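Local coordinates for protein probable ribose-5-phosphate isomerase B (Mycoplasma genitalium, PDB 6MU0) that probably catalyses the interconversion of ribulose 5-phosphate and ribose 5-phosphate in the non-oxidative stage of the pentose phosphate pathway, at residues Leu22-Ile27 with Val123-Asn128; Ser29-Thr34 with Ile131-Leu136; Asp51-Phe56 with Val81-Ala86. One frame throughout, in Å; residues are numbered along the deposited sequence. Where two conformers were deposited one is given.

The three contacts lie around a parallel five-stranded sheet with strand order 38-41, 12-16, 72-75, 115-117, 95-97, the Rossmann-like core of the LacAB/RpiB family. Contacts 1 and 2 both join helix 22-34 to helix 125-137, near the start and then further along each, and their centres are 11 Å apart. They bring early and late parts of the chain side by side. Contact 3, between helices 53-66 and 81-88, is nested in sequence inside the loops these two close. Its centre is about 17 Å from that of contact 1 and 21 Å from that of contact 2. Contact 3 borders bound ribulose-5-phosphate; contact 2 is remote from the annotated sites.

Contact 1 of 3, residues Leu22-Ile27 with Val123-Asn128; sequences LTLKKI and VTDSEN
Leu24 and Ile27 meet Asp125 and Asn128 in a helix-to-helix contact made by van der Waals touch, with no hydrogen bond crossing it, where the early turns of helix 22-34 lie beside the first turn of helix 125-137. The backbones come close here, Leu24 CA lying 6.3 Å from Asp125 CA. Leu24 does most of the touching. Its CG stands anti to its own backbone N (chi1 178°), which sends the forked end across to the other helix, where it lies nearly perpendicular to the Asn128 side chain. One branch, CD2, meets the amide end, 3.4 Å from Asn128 ND2. The other, CD1, lies 3.9 Å from Asn128 CB and also touches Asp125 OD1, as the leucine and aspartate side chains pass side by side, pointing opposite ways. The Asn128 amide nitrogen has its polar partner elsewhere: ND2 donates to the carbonyl oxygen of Ser119. A turn further along, Ile27 extends CD1 to within 3.4 Å of Asp125 OD2, so that the carboxylate is flanked by a methyl group at each oxygen. Asp125 sits in the opening turn of its helix, where the helix end would tend to stabilise its charge. That turn is capped by Thr124, whose OG1 accepts from Glu127 N at 3.1 Å in a fairly straight bond (162°). Around the contact, Lys25 forms a salt bridge with Asp41 and Asn128 packs on Leu118; one helix is thus tied to the end of strand 38-41, and the other packs on the loop that follows strand 115-117.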
loop_
_atom_site.group_PDB
_atom_site.type_symbol
_atom_site.label_atom_id
_atom_site.label_comp_id
_atom_site.label_asym_id
_atom_site.label_seq_id
_atom_site.Cartn_x
_atom_site.Cartn_y
_atom_site.Cartn_z
ATOM N N LEU A 22 5.024 -4.576 13.123
ATOM C CA LEU A 22 4.175 -3.805 14.032
ATOM C C LEU A 22 4.785 -2.456 14.397
ATOM O O LEU A 22 4.063 -1.454 14.492
ATOM C CB LEU A 22 3.882 -4.606 15.294
ATOM C CG LEU A 22 3.202 -5.951 15.046
ATOM C CD1 LEU A 22 2.892 -6.628 16.373
ATOM C CD2 LEU A 22 1.943 -5.765 14.223
ATOM N N THR A 23 6.094 -2.413 14.663
ATOM C CA THR A 23 6.720 -1.147 15.032
ATOM C C THR A 23 6.635 -0.150 13.881
ATOM O O THR A 23 6.258 1.012 14.069
ATOM C CB THR A 23 8.171 -1.389 15.457
ATOM O OG1 THR A 23 8.188 -2.194 16.645
ATOM C CG2 THR A 23 8.885 -0.071 15.729
ATOM N N LEU A 24 6.990 -0.593 12.674
ATOM C CA LEU A 24 6.913 0.283 11.513
ATOM C C LEU A 24 5.483 0.740 11.261
ATOM O O LEU A 24 5.247 1.907 10.929
ATOM C CB LEU A 24 7.470 -0.439 10.293
ATOM C CG LEU A 24 7.398 0.367 8.999
ATOM C CD1 LEU A 24 8.241 1.637 9.080
ATOM C CD2 LEU A 24 7.793 -0.484 7.808
ATOM N N LYS A 25 4.513 -0.165 11.421
ATOM C CA LYS A 25 3.120 0.205 11.197
ATOM C C LYS A 25 2.698 1.354 12.107
ATOM O O LYS A 25 2.051 2.306 11.654
ATOM C CB LYS A 25 2.219 -1.013 11.387
ATOM C CG LYS A 25 0.737 -0.677 11.288
ATOM C CD LYS A 25 -0.096 -1.886 10.903
ATOM C CE LYS A 25 -0.054 -3.000 11.945
ATOM N NZ LYS A 25 -0.731 -2.616 13.210
ATOM N N LYS A 26 3.053 1.288 13.396
ATOM C CA LYS A 26 2.690 2.391 14.289
ATOM C C LYS A 26 3.412 3.677 13.905
ATOM O O LYS A 26 2.816 4.761 13.933
ATOM C CB LYS A 26 2.963 2.057 15.758
ATOM C CG LYS A 26 2.607 3.242 16.676
ATOM C CD LYS A 26 2.772 2.969 18.164
ATOM C CE LYS A 26 2.415 4.217 18.978
ATOM N NZ LYS A 26 2.537 3.979 20.442
ATOM N N ILE A 27 4.702 3.588 13.574
ATOM C CA ILE A 27 5.442 4.771 13.144
ATOM C C ILE A 27 4.752 5.435 11.957
ATOM O O ILE A 27 4.532 6.652 11.942
ATOM C CB ILE A 27 6.900 4.403 12.817
ATOM C CG1 ILE A 27 7.652 4.000 14.085
ATOM C CG2 ILE A 27 7.593 5.565 12.116
ATOM C CD1 ILE A 27 9.024 3.396 13.822
ATOM N N VAL A 123 14.545 -2.896 4.829
ATOM C CA VAL A 123 14.494 -1.458 4.606
ATOM C C VAL A 123 14.336 -0.804 5.971
ATOM O O VAL A 123 13.599 -1.311 6.822
ATOM C CB VAL A 123 13.325 -1.100 3.659
ATOM C CG1 VAL A 123 13.195 0.406 3.482
ATOM C CG2 VAL A 123 13.511 -1.777 2.303
ATOM N N THR A 124 15.065 0.288 6.201
ATOM C CA THR A 124 15.028 0.930 7.509
ATOM C C THR A 124 13.714 1.687 7.696
ATOM O O THR A 124 13.016 2.025 6.735
ATOM C CB THR A 124 16.184 1.919 7.661
ATOM O OG1 THR A 124 16.019 2.981 6.715
ATOM C CG2 THR A 124 17.528 1.233 7.445
ATOM N N ASP A 125 13.390 1.967 8.962
ATOM C CA ASP A 125 12.213 2.782 9.257
ATOM C C ASP A 125 12.290 4.127 8.554
ATOM O O ASP A 125 11.296 4.602 7.994
ATOM C CB ASP A 125 12.108 3.040 10.757
ATOM C CG ASP A 125 11.837 1.792 11.556
ATOM O OD1 ASP A 125 11.530 0.733 10.967
ATOM O OD2 ASP A 125 11.932 1.876 12.798
ATOM N N SER A 126 13.459 4.769 8.602
ATOM C CA SER A 126 13.614 6.077 7.980
ATOM C C SER A 126 13.334 6.014 6.487
ATOM O O SER A 126 12.621 6.865 5.943
ATOM C CB SER A 126 15.016 6.614 8.235
ATOM O OG SER A 126 15.165 7.841 7.552
ATOM N N GLU A 127 13.900 5.019 5.800
ATOM C CA GLU A 127 13.679 4.908 4.362
ATOM C C GLU A 127 12.217 4.613 4.053
ATOM O O GLU A 127 11.657 5.150 3.087
ATOM C CB GLU A 127 14.582 3.831 3.761
ATOM C CG GLU A 127 14.482 3.711 2.244
ATOM C CD GLU A 127 15.308 4.743 1.507
ATOM O OE1 GLU A 127 15.974 5.566 2.167
ATOM O OE2 GLU A 127 15.297 4.720 0.258
ATOM N N ASN A 128 11.579 3.764 4.866
ATOM C CA ASN A 128 10.164 3.475 4.649
ATOM C C ASN A 128 9.295 4.721 4.812
ATOM O O ASN A 128 8.346 4.918 4.049
ATOM C CB ASN A 128 9.718 2.318 5.540
ATOM C CG ASN A 128 9.971 0.975 4.886
ATOM O OD1 ASN A 128 9.781 0.836 3.679
ATOM N ND2 ASN A 128 10.410 -0.013 5.672
#

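Contact 2 of 3, residues Ser29-Thr34 with Ile131-Leu136; sequences SEHLKT and IVDDFL
His31 reaches across to Asp133, its side chain setting out from CB toward helix 125-137 with CG anti to the backbone N (chi1 170°). That torsion carries the imidazole outward until its far edge faces the carboxylate, extended from the other helix to meet it. Along the ring, CD2 lies 3.6 Å from Asp133 OD1 and CE1 3.7 Å from Asp133 OD2, so the two carbons flank the bond made between them. At the tip, His31 NE2 donates to Asp133 OD1 over 2.7 Å, with an N-H...O angle of 166°. The acceptor lies in the imidazole plane and offers its syn lone pair, on the side of the other oxygen; the ring and carboxylate planes are turned 31° apart. This short His-carboxylate bond would probably favour a positively charged imidazole and fixes how the ring is turned. Next to the polar pair, Leu32 supplies the apolar half of the contact. Its CD2 meets Leu136 CD1 tip to tip at 3.5 Å, and the same methyl lies 4.0 Å from Val132 CG1, with Val132 and Leu136 one helical turn apart. The axes of segments 29-34 and 131-136 approach to 11.7 Å and run in the same general direction, a spacing that the side chains have to span. Beneath the helices lies the parallel sheet: Leu32 also rests on Val39 of strand 38-41, and Val132 on Leu116 of strand 115-117. On another side of helix 125-137, Phe135 packs against helix 101-109, where Arg108 makes a cation-pi contact with its ring.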
loop_
_atom_site.group_PDB
_atom_site.type_symbol
_atom_site.label_atom_id
_atom_site.label_comp_id
_atom_site.label_asym_id
_atom_site.label_seq_id
_atom_site.Cartn_x
_atom_site.Cartn_y
_atom_site.Cartn_z
ATOM N N SER A 29 1.610 5.017 10.816
ATOM C CA SER A 29 0.252 5.456 11.117
ATOM C C SER A 29 0.256 6.785 11.863
ATOM O O SER A 29 -0.472 7.716 11.501
ATOM C CB SER A 29 -0.474 4.378 11.918
ATOM O OG SER A 29 -1.771 4.812 12.262
ATOM N N GLU A 30 1.077 6.894 12.906
ATOM C CA GLU A 30 1.106 8.129 13.682
ATOM C C GLU A 30 1.707 9.284 12.885
ATOM O O GLU A 30 1.260 10.431 13.012
ATOM C CB GLU A 30 1.834 7.902 15.007
ATOM C CG GLU A 30 1.113 6.925 15.929
ATOM C CD GLU A 30 -0.243 7.429 16.431
ATOM O OE1 GLU A 30 -0.453 8.659 16.520
ATOM O OE2 GLU A 30 -1.098 6.579 16.762
ATOM N N HIS A 31 2.721 9.000 12.064
ATOM C CA HIS A 31 3.285 10.011 11.173
ATOM C C HIS A 31 2.209 10.606 10.269
ATOM O O HIS A 31 2.089 11.833 10.129
ATOM C CB HIS A 31 4.390 9.333 10.358
ATOM C CG HIS A 31 4.936 10.148 9.232
ATOM N ND1 HIS A 31 5.834 11.175 9.418
ATOM C CD2 HIS A 31 4.760 10.035 7.896
ATOM C CE1 HIS A 31 6.162 11.680 8.242
ATOM N NE2 HIS A 31 5.527 11.004 7.302
ATOM N N LEU A 32 1.402 9.745 9.650
ATOM C CA LEU A 32 0.379 10.216 8.725
ATOM C C LEU A 32 -0.779 10.887 9.456
ATOM O O LEU A 32 -1.361 11.855 8.949
ATOM C CB LEU A 32 -0.106 9.055 7.862
ATOM C CG LEU A 32 0.962 8.484 6.931
ATOM C CD1 LEU A 32 0.377 7.327 6.144
ATOM C CD2 LEU A 32 1.500 9.560 5.988
ATOM N N LYS A 33 -1.132 10.398 10.647
ATOM C CA LYS A 33 -2.167 11.080 11.421
ATOM C C LYS A 33 -1.751 12.507 11.763
ATOM O O LYS A 33 -2.565 13.436 11.698
ATOM C CB LYS A 33 -2.512 10.283 12.677
ATOM C CG LYS A 33 -3.348 9.043 12.382
ATOM C CD LYS A 33 -3.702 8.287 13.653
ATOM C CE LYS A 33 -4.694 7.160 13.378
ATOM N NZ LYS A 33 -6.023 7.689 12.927
ATOM N N THR A 34 -0.483 12.705 12.120
ATOM C CA THR A 34 -0.009 14.054 12.410
ATOM C C THR A 34 -0.120 14.959 11.190
ATOM O O THR A 34 -0.395 16.157 11.326
ATOM C CB THR A 34 1.429 13.982 12.916
ATOM O OG1 THR A 34 1.456 13.231 14.136
ATOM C CG2 THR A 34 1.993 15.374 13.167
ATOM N N ILE A 131 9.695 6.653 1.644
ATOM C CA ILE A 131 8.939 6.003 0.578
ATOM C C ILE A 131 7.466 6.381 0.670
ATOM O O ILE A 131 6.841 6.768 -0.324
ATOM C CB ILE A 131 9.149 4.482 0.656
ATOM C CG1 ILE A 131 10.574 4.115 0.218
ATOM C CG2 ILE A 131 8.082 3.738 -0.143
ATOM C CD1 ILE A 131 10.978 2.701 0.584
ATOM N N VAL A 132 6.895 6.261 1.871
ATOM C CA VAL A 132 5.496 6.629 2.088
ATOM C C VAL A 132 5.255 8.078 1.686
ATOM O O VAL A 132 4.307 8.390 0.956
ATOM C CB VAL A 132 5.098 6.367 3.552
ATOM C CG1 VAL A 132 3.734 6.966 3.850
ATOM C CG2 VAL A 132 5.078 4.874 3.850
ATOM N N ASP A 133 6.109 8.989 2.159
ATOM C CA ASP A 133 5.892 10.405 1.875
ATOM C C ASP A 133 5.935 10.687 0.376
ATOM O O ASP A 133 5.100 11.437 -0.145
ATOM C CB ASP A 133 6.933 11.260 2.603
ATOM C CG ASP A 133 6.644 11.423 4.094
ATOM O OD1 ASP A 133 5.532 11.081 4.556
ATOM O OD2 ASP A 133 7.550 11.907 4.803
ATOM N N ASP A 134 6.906 10.106 -0.334
ATOM C CA ASP A 134 7.022 10.391 -1.762
ATOM C C ASP A 134 5.896 9.739 -2.555
ATOM O O ASP A 134 5.420 10.304 -3.546
ATOM C CB ASP A 134 8.394 9.979 -2.293
ATOM C CG ASP A 134 9.145 11.147 -2.918
ATOM O OD1 ASP A 134 8.783 12.314 -2.640
ATOM O OD2 ASP A 134 10.085 10.908 -3.704
ATOM N N PHE A 135 5.457 8.551 -2.130
ATOM C CA PHE A 135 4.317 7.900 -2.765
ATOM C C PHE A 135 3.060 8.751 -2.630
ATOM O O PHE A 135 2.318 8.934 -3.603
ATOM C CB PHE A 135 4.123 6.529 -2.116
ATOM C CG PHE A 135 2.978 5.734 -2.676
ATOM C CD1 PHE A 135 3.152 4.954 -3.804
ATOM C CD2 PHE A 135 1.740 5.732 -2.053
ATOM C CE1 PHE A 135 2.117 4.197 -4.309
ATOM C CE2 PHE A 135 0.694 4.982 -2.558
ATOM C CZ PHE A 135 0.884 4.216 -3.690
ATOM N N LEU A 136 2.824 9.308 -1.440
ATOM C CA LEU A 136 1.622 10.106 -1.220
ATOM C C LEU A 136 1.693 11.458 -1.919
ATOM O O LEU A 136 0.662 11.980 -2.358
ATOM C CB LEU A 136 1.385 10.294 0.278
ATOM C CG LEU A 136 1.013 9.014 1.022
ATOM C CD1 LEU A 136 0.933 9.263 2.505
ATOM C CD2 LEU A 136 -0.306 8.472 0.503
#

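Contact 3 of 3, residues Asp51-Phe56 with Val81-Ala86; sequences DDYPDF and VGVCMA. With 5RP (ribulose-5-phosphate), chain B.
Tyr53 lies against the backbone of Gly82 at the start of helix 81-88, and both residues line the pocket that holds ribulose-5-phosphate. Between the two segments the contact is van der Waals alone, with no hydrogen bond crossing. The phenol ring leans obliquely on the peptide: Tyr53 CE1 is 3.3 Å from Gly82 CA, and Tyr53 CD1 is 3.6 Å from Val83 N. Gly82, with no side chain, lets the ring come this near the main chain. The ring is brought there by a chi1 of 66°, which sets CG between the backbone N and the carbonyl carbon. Its two faces have different neighbours: Pro54 CD packs over one, offset toward the rim, while on the opposite one the sugar carbon 5RP C2 lies 3.8 Å from Tyr53 CE2.

Apolar groups extend the contact along the helix. Tyr53 CB touches Val83 CG1 at 3.9 Å; further along, the backbone CA of Pro54 comes within 4.5 Å of Ala86 CB. Val83 and Ala86 both also pack on Ala57 of helix 53-66.

The hydrogen bonds made here to groups outside the two segments serve the ligand and the active site. Gly82 N donates to 5RP O1 over 3.1 Å, somewhat bent at 142°. The next amide, Val83 N, goes instead to a sulfinate oxygen of the modified cysteine at position 77, the probable proton acceptor of the unmodified enzyme. From segment 51-56, Asp51 OD1 is hydrogen-bonded to His19 ND1, which probably steadies the histidine whose NE2 is hydrogen-bonded to the ligand. The chemistry is therefore divided: the tyrosine gives the sugar an apolar surface to lie on, while amides at the helix start hold one sugar oxygen and the oxidised cysteine.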
loop_
_atom_site.group_PDB
_atom_site.type_symbol
_atom_site.label_atom_id
_atom_site.label_comp_id
_atom_site.label_asym_id
_atom_site.label_seq_id
_atom_site.Cartn_x
_atom_site.Cartn_y
_atom_site.Cartn_z
ATOM N N ASP A 51 1.577 -15.373 12.784
ATOM C CA ASP A 51 0.422 -14.916 12.011
ATOM C C ASP A 51 0.755 -14.787 10.524
ATOM O O ASP A 51 1.915 -14.842 10.108
ATOM C CB ASP A 51 -0.262 -13.689 12.637
ATOM C CG ASP A 51 0.528 -12.391 12.507
ATOM O OD1 ASP A 51 1.508 -12.320 11.740
ATOM O OD2 ASP A 51 0.118 -11.425 13.194
ATOM N N ASP A 52 -0.296 -14.638 9.719
ATOM C CA ASP A 52 -0.238 -14.900 8.283
ATOM C C ASP A 52 -0.538 -13.627 7.497
ATOM O O ASP A 52 -1.672 -13.136 7.515
ATOM C CB ASP A 52 -1.245 -15.991 7.901
ATOM C CG ASP A 52 -0.887 -17.363 8.453
ATOM O OD1 ASP A 52 0.258 -17.573 8.908
ATOM O OD2 ASP A 52 -1.773 -18.242 8.408
ATOM N N TYR A 53 0.456 -13.142 6.750
ATOM C CA TYR A 53 0.293 -11.898 5.997
ATOM C C TYR A 53 -0.922 -11.859 5.068
ATOM O O TYR A 53 -1.491 -10.768 4.913
ATOM C CB TYR A 53 1.588 -11.516 5.248
ATOM C CG TYR A 53 1.927 -12.500 4.171
ATOM C CD1 TYR A 53 1.370 -12.395 2.900
ATOM C CD2 TYR A 53 2.751 -13.585 4.441
ATOM C CE1 TYR A 53 1.618 -13.349 1.932
ATOM C CE2 TYR A 53 3.026 -14.536 3.472
ATOM C CZ TYR A 53 2.453 -14.417 2.218
ATOM O OH TYR A 53 2.693 -15.360 1.236
ATOM N N PRO A 54 -1.368 -12.945 4.415
ATOM C CA PRO A 54 -2.527 -12.779 3.520
ATOM C C PRO A 54 -3.757 -12.273 4.232
ATOM O O PRO A 54 -4.537 -11.512 3.646
ATOM C CB PRO A 54 -2.754 -14.184 2.947
ATOM C CG PRO A 54 -1.425 -14.816 3.021
ATOM C CD PRO A 54 -0.840 -14.326 4.321
ATOM N N ASP A 55 -3.960 -12.675 5.487
ATOM C CA ASP A 55 -5.153 -12.241 6.199
ATOM C C ASP A 55 -5.210 -10.727 6.270
ATOM O O ASP A 55 -6.258 -10.115 6.026
ATOM C CB ASP A 55 -5.167 -12.857 7.601
ATOM C CG ASP A 55 -5.327 -14.372 7.570
ATOM O OD1 ASP A 55 -6.084 -14.875 6.711
ATOM O OD2 ASP A 55 -4.721 -15.056 8.418
ATOM N N PHE A 56 -4.074 -10.102 6.554
ATOM C CA PHE A 56 -4.017 -8.657 6.696
ATOM C C PHE A 56 -3.977 -7.950 5.349
ATOM O O PHE A 56 -4.561 -6.865 5.203
ATOM C CB PHE A 56 -2.846 -8.316 7.612
ATOM C CG PHE A 56 -3.045 -8.869 8.990
ATOM C CD1 PHE A 56 -3.910 -8.233 9.868
ATOM C CD2 PHE A 56 -2.465 -10.071 9.382
ATOM C CE1 PHE A 56 -4.159 -8.748 11.124
ATOM C CE2 PHE A 56 -2.708 -10.591 10.649
ATOM C CZ PHE A 56 -3.557 -9.925 11.514
ATOM N N VAL A 81 6.849 -8.879 -0.523
ATOM C CA VAL A 81 6.397 -9.686 -1.656
ATOM C C VAL A 81 5.024 -10.293 -1.404
ATOM O O VAL A 81 4.152 -10.263 -2.278
ATOM C CB VAL A 81 7.431 -10.775 -1.981
ATOM C CG1 VAL A 81 6.844 -11.797 -2.949
ATOM C CG2 VAL A 81 8.691 -10.162 -2.544
ATOM N N GLY A 82 4.839 -10.918 -0.240
ATOM C CA GLY A 82 3.618 -11.672 -0.006
ATOM C C GLY A 82 2.375 -10.807 -0.013
ATOM O O GLY A 82 1.371 -11.140 -0.657
ATOM N N VAL A 83 2.423 -9.680 0.702
ATOM C CA VAL A 83 1.277 -8.775 0.711
ATOM C C VAL A 83 1.020 -8.203 -0.672
ATOM O O VAL A 83 -0.129 -7.921 -1.024
ATOM C CB VAL A 83 1.436 -7.657 1.764
ATOM C CG1 VAL A 83 1.443 -8.223 3.175
ATOM C CG2 VAL A 83 2.675 -6.793 1.490
ATOM N N CYS A 84 2.072 -8.025 -1.479
ATOM C CA CYS A 84 1.899 -7.525 -2.841
ATOM C C CYS A 84 1.188 -8.553 -3.717
ATOM O O CYS A 84 0.263 -8.206 -4.463
ATOM C CB CYS A 84 3.262 -7.133 -3.413
ATOM S SG CYS A 84 3.246 -6.471 -5.064
ATOM N N MET A 85 1.610 -9.823 -3.644
ATOM C CA MET A 85 0.921 -10.885 -4.382
ATOM C C MET A 85 -0.546 -10.941 -3.996
ATOM O O MET A 85 -1.437 -10.994 -4.855
ATOM C CB MET A 85 1.535 -12.244 -4.045
ATOM C CG MET A 85 2.934 -12.501 -4.539
ATOM S SD MET A 85 3.498 -14.078 -3.869
ATOM C CE MET A 85 5.014 -14.319 -4.796
ATOM N N ALA A 86 -0.808 -10.959 -2.691
ATOM C CA ALA A 86 -2.172 -11.092 -2.196
ATOM C C ALA A 86 -3.022 -9.886 -2.572
ATOM O O ALA A 86 -4.128 -10.038 -3.106
ATOM C CB ALA A 86 -2.146 -11.287 -0.680
HETATM C C2 5RP B . 6.245 -12.601 3.031
HETATM C C3 5RP B . 7.120 -12.211 4.204
HETATM C C5 5RP B . 6.645 -12.622 5.606
HETATM O O13 5RP B . 6.679 -11.517 6.489
HETATM C C6 5RP B . 7.634 -13.707 6.037
HETATM O O14 5RP B . 7.556 -14.782 5.103
HETATM C C7 5RP B . 7.366 -14.209 7.439
HETATM O O8 5RP B . 8.480 -15.032 7.831
HETATM P P9 5RP B . 8.459 -15.755 9.263
HETATM O O12 5RP B . 9.756 -16.508 9.331
HETATM O O11 5RP B . 8.347 -14.656 10.314
HETATM O O10 5RP B . 7.238 -16.654 9.308
HETATM O O4 5RP B . 8.185 -11.644 4.070
HETATM O O1 5RP B . 6.819 -12.159 1.806
#